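Local coordinates for protein arginine decarboxylase (Campylobacter jejuni subsp. jejuni, PDB 3NZP) that probably catalyses the pyridoxal 5'-phosphate-dependent decarboxylation of arginine to agmatine, an early step of spermidine biosynthesis, at residues B[443-448]-B[528-533]; B[532-537]-B[548-553]; B[47-52]-B[331-336]. One frame throughout, in Å; residues are numbered along the deposited sequence.

Interaction 1. Residues B[443-448]-B[528-533]; sequences NFSLFQ and NLFTHP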
loop_
_atom_site.group_PDB
_atom_site.type_symbol
_atom_site.label_atom_id
_atom_site.label_comp_id
_atom_site.label_asym_id
_atom_site.label_seq_id
_atom_site.Cartn_x
_atom_site.Cartn_y
_atom_site.Cartn_z
ATOM N N ASN B 443 -7.943 16.739 7.046
ATOM C CA ASN B 443 -6.834 17.146 6.200
ATOM C C ASN B 443 -5.658 16.181 6.272
ATOM O O ASN B 443 -4.649 16.470 6.916
ATOM C CB ASN B 443 -6.358 18.543 6.610
ATOM C CG ASN B 443 -5.434 19.171 5.587
ATOM O OD1 ASN B 443 -4.869 20.239 5.830
ATOM N ND2 ASN B 443 -5.280 18.517 4.432
ATOM N N PHE B 444 -5.786 15.031 5.631
ATOM C CA PHE B 444 -4.694 14.074 5.630
ATOM C C PHE B 444 -5.010 13.030 4.583
ATOM O O PHE B 444 -6.022 13.130 3.893
ATOM C CB PHE B 444 -4.530 13.409 6.996
ATOM C CG PHE B 444 -5.506 12.311 7.246
ATOM C CD1 PHE B 444 -6.875 12.570 7.248
ATOM C CD2 PHE B 444 -5.066 11.010 7.464
ATOM C CE1 PHE B 444 -7.801 11.546 7.461
ATOM C CE2 PHE B 444 -5.980 9.975 7.679
ATOM C CZ PHE B 444 -7.354 10.245 7.678
ATOM N N SER B 445 -4.152 12.027 4.464
ATOM C CA SER B 445 -4.366 10.980 3.478
ATOM C C SER B 445 -4.433 9.607 4.157
ATOM O O SER B 445 -3.523 9.232 4.905
ATOM C CB SER B 445 -3.234 11.021 2.436
ATOM O OG SER B 445 -3.478 10.144 1.344
ATOM N N LEU B 446 -5.523 8.874 3.905
ATOM C CA LEU B 446 -5.725 7.531 4.469
ATOM C C LEU B 446 -4.918 6.479 3.704
ATOM O O LEU B 446 -5.074 5.279 3.925
ATOM C CB LEU B 446 -7.213 7.144 4.444
ATOM C CG LEU B 446 -8.078 7.610 5.625
ATOM C CD1 LEU B 446 -9.542 7.329 5.345
ATOM C CD2 LEU B 446 -7.640 6.896 6.894
ATOM N N PHE B 447 -4.071 6.944 2.791
ATOM C CA PHE B 447 -3.220 6.067 2.010
ATOM C C PHE B 447 -1.783 6.409 2.325
ATOM O O PHE B 447 -0.896 5.572 2.209
ATOM C CB PHE B 447 -3.471 6.252 0.515
ATOM C CG PHE B 447 -4.745 5.621 0.038
ATOM C CD1 PHE B 447 -5.979 6.114 0.454
ATOM C CD2 PHE B 447 -4.713 4.502 -0.794
ATOM C CE1 PHE B 447 -7.162 5.503 0.050
ATOM C CE2 PHE B 447 -5.891 3.883 -1.202
ATOM C CZ PHE B 447 -7.118 4.383 -0.777
ATOM N N GLN B 448 -1.558 7.652 2.727
ATOM C CA GLN B 448 -0.216 8.099 3.046
ATOM C C GLN B 448 0.216 7.719 4.452
ATOM O O GLN B 448 1.165 6.956 4.621
ATOM C CB GLN B 448 -0.094 9.614 2.866
ATOM C CG GLN B 448 1.223 10.204 3.381
ATOM C CD GLN B 448 2.458 9.729 2.612
ATOM O OE1 GLN B 448 3.586 9.834 3.107
ATOM N NE2 GLN B 448 2.252 9.223 1.403
ATOM N N ASN B 528 -2.491 10.550 -4.234
ATOM C CA ASN B 528 -2.488 11.690 -5.157
ATOM C C ASN B 528 -1.335 12.649 -4.888
ATOM O O ASN B 528 -1.540 13.854 -4.749
ATOM C CB ASN B 528 -3.817 12.455 -5.074
ATOM C CG ASN B 528 -4.997 11.637 -5.576
ATOM O OD1 ASN B 528 -6.148 12.079 -5.517
ATOM N ND2 ASN B 528 -4.714 10.441 -6.078
ATOM N N LEU B 529 -0.122 12.105 -4.827
ATOM C CA LEU B 529 1.101 12.877 -4.578
ATOM C C LEU B 529 1.147 13.561 -3.218
ATOM O O LEU B 529 2.012 14.405 -2.988
ATOM C CB LEU B 529 1.336 13.918 -5.687
ATOM C CG LEU B 529 1.828 13.344 -7.018
ATOM C CD1 LEU B 529 1.975 14.423 -8.082
ATOM C CD2 LEU B 529 3.159 12.652 -6.767
ATOM N N PHE B 530 0.229 13.211 -2.317
ATOM C CA PHE B 530 0.243 13.820 -0.985
ATOM C C PHE B 530 1.456 13.253 -0.259
ATOM O O PHE B 530 1.419 12.126 0.233
ATOM C CB PHE B 530 -1.044 13.493 -0.200
ATOM C CG PHE B 530 -2.270 14.201 -0.712
ATOM C CD1 PHE B 530 -3.171 13.551 -1.547
ATOM C CD2 PHE B 530 -2.502 15.534 -0.390
ATOM C CE1 PHE B 530 -4.287 14.225 -2.062
ATOM C CE2 PHE B 530 -3.615 16.218 -0.898
ATOM C CZ PHE B 530 -4.506 15.561 -1.736
ATOM N N THR B 531 2.537 14.027 -0.207
ATOM C CA THR B 531 3.762 13.558 0.442
ATOM C C THR B 531 3.664 13.468 1.954
ATOM O O THR B 531 2.729 13.987 2.565
ATOM C CB THR B 531 4.975 14.454 0.101
ATOM O OG1 THR B 531 4.805 15.750 0.699
ATOM C CG2 THR B 531 5.128 14.589 -1.415
ATOM N N HIS B 532 4.646 12.794 2.546
ATOM C CA HIS B 532 4.695 12.605 3.990
ATOM C C HIS B 532 4.405 13.954 4.661
ATOM O O HIS B 532 4.944 14.986 4.263
ATOM C CB HIS B 532 6.077 12.052 4.377
ATOM C CG HIS B 532 6.200 11.648 5.815
ATOM N ND1 HIS B 532 5.720 12.421 6.852
ATOM C CD2 HIS B 532 6.832 10.597 6.393
ATOM C CE1 HIS B 532 6.056 11.868 8.004
ATOM N NE2 HIS B 532 6.733 10.761 7.754
ATOM N N PRO B 533 3.515 13.962 5.661
ATOM C CA PRO B 533 3.178 15.204 6.351
ATOM C C PRO B 533 4.328 15.704 7.208
ATOM O O PRO B 533 5.293 14.983 7.434
ATOM C CB PRO B 533 1.946 14.816 7.174
ATOM C CG PRO B 533 2.169 13.377 7.459
ATOM C CD PRO B 533 2.687 12.848 6.149
#
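Gln448 carries most of this contact, laying its amide along the backbone of Phe530, Thr531 and His532. Its CG stands anti to the backbone N (chi1 171°) and the chain then bends at CG (chi2 65°), which turns the amide back along the opposing loop. NE2 comes to 3.2 Å from Phe530 O, but the angle is too poor for a hydrogen bond. On the other branch OE1 lies beside His532, 3.6 Å from its CB, so the amide lies against this loop without a clear polar bond to it. Lower down the chain, Gln448 CG sits 4.1 Å from Pro533 CD, the two side chains meeting at a slant. Ser445 adds an apolar touch, its CB 4.2 Å from Phe530 CB, while its OG receives a weak bond from Gln448 N (3.4 Å) that ties the first loop to itself. The ring of His532 uses ND1 to donate to Pro533 O at 2.7 Å. ND1 lies in the carbonyl plane of Pro533, on a lone pair of its O, while that oxygen stands 21° out of the plane of the His532 ring; NE2 bonds Glu521, so both ring nitrogens are engaged and the ring's rotation is fixed. Phe530 also meets the ring of Tyr605, and Asn528 O bonds Ser112 OG of the second subunit. The side chain of Phe530 is about 7 Å from that of Cys483, the predicted proton donor, placing these paired loops of the beta domain beside an active site at the subunit interface, as in fold-type III decarboxylases.

Interaction 2. Residues B[532-537]-B[548-553]; sequences HPTEAI and EGIIEA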
loop_
_atom_site.group_PDB
_atom_site.type_symbol
_atom_site.label_atom_id
_atom_site.label_comp_id
_atom_site.label_asym_id
_atom_site.label_seq_id
_atom_site.Cartn_x
_atom_site.Cartn_y
_atom_site.Cartn_z
ATOM N N HIS B 532 4.646 12.794 2.546
ATOM C CA HIS B 532 4.695 12.605 3.990
ATOM C C HIS B 532 4.405 13.954 4.661
ATOM O O HIS B 532 4.944 14.986 4.263
ATOM C CB HIS B 532 6.077 12.052 4.377
ATOM C CG HIS B 532 6.200 11.648 5.815
ATOM N ND1 HIS B 532 5.720 12.421 6.852
ATOM C CD2 HIS B 532 6.832 10.597 6.393
ATOM C CE1 HIS B 532 6.056 11.868 8.004
ATOM N NE2 HIS B 532 6.733 10.761 7.754
ATOM N N PRO B 533 3.515 13.962 5.661
ATOM C CA PRO B 533 3.178 15.204 6.351
ATOM C C PRO B 533 4.328 15.704 7.208
ATOM O O PRO B 533 5.293 14.983 7.434
ATOM C CB PRO B 533 1.946 14.816 7.174
ATOM C CG PRO B 533 2.169 13.377 7.459
ATOM C CD PRO B 533 2.687 12.848 6.149
ATOM N N THR B 534 4.240 16.945 7.668
ATOM C CA THR B 534 5.302 17.477 8.501
ATOM C C THR B 534 5.388 16.649 9.778
ATOM O O THR B 534 4.367 16.305 10.368
ATOM C CB THR B 534 5.036 18.932 8.878
ATOM O OG1 THR B 534 5.100 19.748 7.706
ATOM C CG2 THR B 534 6.054 19.408 9.881
ATOM N N GLU B 535 6.598 16.305 10.198
ATOM C CA GLU B 535 6.744 15.538 11.422
ATOM C C GLU B 535 7.621 16.302 12.394
ATOM O O GLU B 535 8.489 17.074 11.987
ATOM C CB GLU B 535 7.349 14.169 11.139
ATOM C CG GLU B 535 8.837 14.172 10.826
ATOM C CD GLU B 535 9.397 12.748 10.700
ATOM O OE1 GLU B 535 9.025 12.039 9.720
ATOM O OE2 GLU B 535 10.195 12.344 11.593
ATOM N N ALA B 536 7.380 16.103 13.683
ATOM C CA ALA B 536 8.149 16.791 14.705
ATOM C C ALA B 536 8.377 15.848 15.868
ATOM O O ALA B 536 7.515 15.026 16.172
ATOM C CB ALA B 536 7.394 18.029 15.176
ATOM N N ILE B 537 9.534 15.971 16.512
ATOM C CA ILE B 537 9.878 15.132 17.659
ATOM C C ILE B 537 9.678 15.901 18.954
ATOM O O ILE B 537 10.368 16.884 19.202
ATOM C CB ILE B 537 11.322 14.694 17.572
ATOM C CG1 ILE B 537 11.523 13.958 16.251
ATOM C CG2 ILE B 537 11.689 13.849 18.790
ATOM C CD1 ILE B 537 12.957 13.647 15.958
ATOM N N GLU B 548 11.105 19.854 18.629
ATOM C CA GLU B 548 12.436 19.802 18.037
ATOM C C GLU B 548 12.523 18.786 16.908
ATOM O O GLU B 548 11.703 17.879 16.822
ATOM C CB GLU B 548 13.475 19.474 19.102
ATOM C CG GLU B 548 13.184 18.223 19.892
ATOM C CD GLU B 548 14.093 18.103 21.098
ATOM O OE1 GLU B 548 13.902 18.878 22.074
ATOM O OE2 GLU B 548 15.003 17.245 21.063
ATOM N N GLY B 549 13.505 18.948 16.031
ATOM C CA GLY B 549 13.650 18.020 14.926
ATOM C C GLY B 549 12.451 17.996 13.999
ATOM O O GLY B 549 11.883 16.938 13.701
ATOM N N ILE B 550 12.064 19.176 13.539
ATOM C CA ILE B 550 10.936 19.317 12.637
ATOM C C ILE B 550 11.362 19.010 11.200
ATOM O O ILE B 550 12.478 19.317 10.793
ATOM C CB ILE B 550 10.393 20.757 12.717
ATOM C CG1 ILE B 550 10.055 21.081 14.171
ATOM C CG2 ILE B 550 9.180 20.919 11.846
ATOM C CD1 ILE B 550 9.584 22.507 14.394
ATOM N N ILE B 551 10.486 18.359 10.449
ATOM C CA ILE B 551 10.746 18.058 9.045
ATOM C C ILE B 551 9.501 18.554 8.329
ATOM O O ILE B 551 8.442 17.919 8.371
ATOM C CB ILE B 551 10.892 16.545 8.765
ATOM C CG1 ILE B 551 12.053 15.970 9.553
ATOM C CG2 ILE B 551 11.232 16.329 7.299
ATOM C CD1 ILE B 551 13.372 16.605 9.177
ATOM N N GLU B 552 9.626 19.701 7.684
ATOM C CA GLU B 552 8.500 20.292 6.998
ATOM C C GLU B 552 8.122 19.481 5.760
ATOM O O GLU B 552 8.977 18.865 5.124
ATOM C CB GLU B 552 8.853 21.741 6.638
ATOM C CG GLU B 552 7.717 22.604 6.139
ATOM C CD GLU B 552 8.055 24.065 6.280
ATOM O OE1 GLU B 552 9.264 24.378 6.283
ATOM O OE2 GLU B 552 7.130 24.897 6.390
ATOM N N ALA B 553 6.833 19.463 5.437
ATOM C CA ALA B 553 6.332 18.725 4.283
ATOM C C ALA B 553 6.823 19.326 2.968
ATOM O O ALA B 553 6.828 20.551 2.798
ATOM C CB ALA B 553 4.822 18.711 4.311
#
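The peptide groups of Glu535 and Ile551 are the flat groups that meet here, bonded to each other across the two strands, with side chains above and below them. On one face Glu535 and Ile551 lie side by side and point the same way, Glu535 CG 3.8 Å from Ile551 CB. The opposite face has Thr534 and Ala536 against Ile550, with Thr534 CG2 at 4.0 Å from Ile550 CG2 and Ala536 CB at 4.2 Å from Ile550 CG1. Between these faces, Ile551 N donates to Glu535 O at 2.8 Å and Glu535 N to Ile551 O at 3.1 Å, which defines a hydrogen-bonded antiparallel pair. The strand axes run at 172° to each other. Toward Ile537 the pairing becomes loose; Gly549, with a positive phi, lies in this irregular part of the strand. At the other end Thr534 takes over from the backbone ladder. Its OG1 lies beside its own N and accepts Ala553 N at 2.9 Å, although with a bent N-H...O angle of 140°. The CG of Glu535 occupies the position between its N and carbonyl carbon (chi1 74°), and from there the extended chain carries the carboxylate to a salt bridge with Arg50. Leu38 of helix 31-40 packs on Ala536 and Ile550. Strand 534-540 also pairs in parallel with strand 47-50 on its far edge, so the arrangement is a beta hairpin attached to the mixed sheet of the beta domain.

Interaction 3. Residues B[47-52]-B[331-336]; sequences LLLRFP and VLIAPV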
loop_
_atom_site.group_PDB
_atom_site.type_symbol
_atom_site.label_atom_id
_atom_site.label_comp_id
_atom_site.label_asym_id
_atom_site.label_seq_id
_atom_site.Cartn_x
_atom_site.Cartn_y
_atom_site.Cartn_z
ATOM N N LEU B 47 0.104 16.769 10.709
ATOM C CA LEU B 47 1.433 16.573 11.251
ATOM C C LEU B 47 1.560 15.285 12.031
ATOM O O LEU B 47 0.635 14.851 12.715
ATOM C CB LEU B 47 1.881 17.749 12.115
ATOM C CG LEU B 47 0.862 18.433 13.011
ATOM C CD1 LEU B 47 1.579 19.070 14.185
ATOM C CD2 LEU B 47 0.098 19.502 12.209
ATOM N N LEU B 48 2.722 14.660 11.887
ATOM C CA LEU B 48 3.021 13.427 12.581
ATOM C C LEU B 48 3.927 13.781 13.760
ATOM O O LEU B 48 4.986 14.368 13.568
ATOM C CB LEU B 48 3.738 12.466 11.652
ATOM C CG LEU B 48 4.166 11.166 12.337
ATOM C CD1 LEU B 48 2.921 10.395 12.729
ATOM C CD2 LEU B 48 5.049 10.332 11.412
ATOM N N LEU B 49 3.505 13.442 14.975
ATOM C CA LEU B 49 4.311 13.732 16.157
ATOM C C LEU B 49 4.958 12.469 16.701
ATOM O O LEU B 49 4.320 11.418 16.763
ATOM C CB LEU B 49 3.459 14.361 17.255
ATOM C CG LEU B 49 2.777 15.660 16.827
ATOM C CD1 LEU B 49 2.001 16.269 17.988
ATOM C CD2 LEU B 49 3.840 16.615 16.341
ATOM N N ARG B 50 6.230 12.571 17.076
ATOM C CA ARG B 50 6.956 11.443 17.640
ATOM C C ARG B 50 7.305 11.775 19.085
ATOM O O ARG B 50 7.847 12.849 19.380
ATOM C CB ARG B 50 8.246 11.172 16.871
ATOM C CG ARG B 50 8.080 10.616 15.488
ATOM C CD ARG B 50 9.451 10.270 14.897
ATOM N NE ARG B 50 9.456 10.322 13.431
ATOM C CZ ARG B 50 8.750 9.516 12.642
ATOM N NH1 ARG B 50 7.973 8.576 13.171
ATOM N NH2 ARG B 50 8.814 9.664 11.324
ATOM N N PHE B 51 6.999 10.847 19.982
ATOM C CA PHE B 51 7.279 11.025 21.399
ATOM C C PHE B 51 8.316 10.005 21.861
ATOM O O PHE B 51 7.976 8.885 22.257
ATOM C CB PHE B 51 5.988 10.865 22.199
ATOM C CG PHE B 51 4.992 11.953 21.951
ATOM C CD1 PHE B 51 5.146 13.201 22.551
ATOM C CD2 PHE B 51 3.894 11.732 21.122
ATOM C CE1 PHE B 51 4.224 14.211 22.336
ATOM C CE2 PHE B 51 2.960 12.738 20.894
ATOM C CZ PHE B 51 3.124 13.984 21.507
ATOM N N PRO B 52 9.601 10.382 21.819
ATOM C CA PRO B 52 10.679 9.489 22.235
ATOM C C PRO B 52 10.395 8.822 23.574
ATOM O O PRO B 52 10.699 7.646 23.761
ATOM C CB PRO B 52 11.887 10.410 22.302
ATOM C CG PRO B 52 11.585 11.434 21.277
ATOM C CD PRO B 52 10.130 11.716 21.512
ATOM N N VAL B 331 1.897 9.813 16.727
ATOM C CA VAL B 331 0.492 10.181 16.646
ATOM C C VAL B 331 0.315 11.040 15.410
ATOM O O VAL B 331 1.100 11.962 15.176
ATOM C CB VAL B 331 0.051 10.984 17.874
ATOM C CG1 VAL B 331 -1.433 11.278 17.776
ATOM C CG2 VAL B 331 0.365 10.215 19.150
ATOM N N LEU B 332 -0.707 10.731 14.617
ATOM C CA LEU B 332 -0.983 11.495 13.407
ATOM C C LEU B 332 -2.151 12.434 13.666
ATOM O O LEU B 332 -3.292 11.994 13.745
ATOM C CB LEU B 332 -1.323 10.544 12.255
ATOM C CG LEU B 332 -1.360 11.123 10.831
ATOM C CD1 LEU B 332 -2.660 11.836 10.575
ATOM C CD2 LEU B 332 -0.175 12.059 10.653
ATOM N N ILE B 333 -1.865 13.721 13.822
ATOM C CA ILE B 333 -2.908 14.718 14.068
ATOM C C ILE B 333 -3.320 15.378 12.759
ATOM O O ILE B 333 -2.464 15.778 11.962
ATOM C CB ILE B 333 -2.420 15.836 15.011
ATOM C CG1 ILE B 333 -2.232 15.293 16.421
ATOM C CG2 ILE B 333 -3.383 17.006 14.981
ATOM C CD1 ILE B 333 -0.877 14.679 16.642
ATOM N N ALA B 334 -4.625 15.500 12.541
ATOM C CA ALA B 334 -5.140 16.128 11.325
ATOM C C ALA B 334 -6.378 16.955 11.641
ATOM O O ALA B 334 -7.328 16.457 12.234
ATOM C CB ALA B 334 -5.473 15.066 10.297
ATOM N N PRO B 335 -6.378 18.242 11.259
ATOM C CA PRO B 335 -7.518 19.130 11.514
ATOM C C PRO B 335 -8.723 18.825 10.615
ATOM O O PRO B 335 -8.564 18.434 9.459
ATOM C CB PRO B 335 -6.929 20.517 11.256
ATOM C CG PRO B 335 -5.958 20.267 10.169
ATOM C CD PRO B 335 -5.277 18.984 10.612
ATOM N N VAL B 336 -9.928 19.002 11.148
ATOM C CA VAL B 336 -11.123 18.736 10.360
ATOM C C VAL B 336 -11.387 19.913 9.436
ATOM O O VAL B 336 -11.693 21.003 9.902
ATOM C CB VAL B 336 -12.373 18.550 11.228
ATOM C CG1 VAL B 336 -13.521 18.051 10.361
ATOM C CG2 VAL B 336 -12.097 17.575 12.352
#
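Val331 O is approached by three groups of the opposing strand. Leu49 N gives it a nearly straight bond (2.8 Å, N-H...O 173°), Leu48 CA makes a CA-H...O contact at 3.5 Å, and Leu48 CD1 rests beside it at 3.4 Å. The methyl is brought there by a CG anti to the backbone N (chi1 177°) with a bend beyond it. The return bond, Val331 N to Leu49 O, makes Leu49 and Val331 a hydrogen-bonded antiparallel pair. Leu47 and Ile333 form a second one, with Ile333 N to Leu47 O at 3.0 Å and Leu47 N to Ile333 O completing it, and Leu48 and Leu332 form the non-hydrogen-bonded pair between. The strand axes lie at 149°, so the ladder is clearly twisted. This is one of the antiparallel joins of the mixed sheet in the beta domain of a fold-type III decarboxylase: strand 47-50 precedes the TIM barrel in sequence and strand 330-341 follows it, yet they are neighbours in one sheet. On the face bearing Leu47, Leu49, Val331 and Ile333, the packing is apolar. Leu49 CD1 meets Ile333 CD1 at 3.6 Å, the two chains passing at a slant, and Val331 CG2 sits at the edge of the Phe51 ring, near its plane, 4.0 Å from CE2. Helix 31-40 covers this face, with Leu38 on Leu47 and Leu49, Val35 on Ile333 and Ile34 on Phe51. The other face bears Leu48 and Leu332, where Leu332 CD2 lies 4.1 Å from Leu48 CB and 3.6 Å from Leu47 O. Leu332 also packs on Phe513 and Met450, while Arg50 forms a salt bridge with Glu521.

Read from the N terminus, interaction 3 comes first: 47-52 meets 331-336 and closes a loop of 278 residues that contains the whole parallel barrel. Interaction 1 opens only after that closure, at 443, beyond helices 357-368, 374-392 and 399-420, and its 79-residue loop includes Cys483. Interaction 2 follows with a short hairpin of ten intervening residues. None encloses another: 3 precedes both, while 1 ends on the residues where 2 begins, sharing His532 and Pro533. Spatially they join. Thr534 O bonds Leu48 N and Glu535 bridges to Arg50, linking 2 to 3, while Asn443 N probably bonds Pro335 O, linking 1 to 3 in the sheet around strand 330-341.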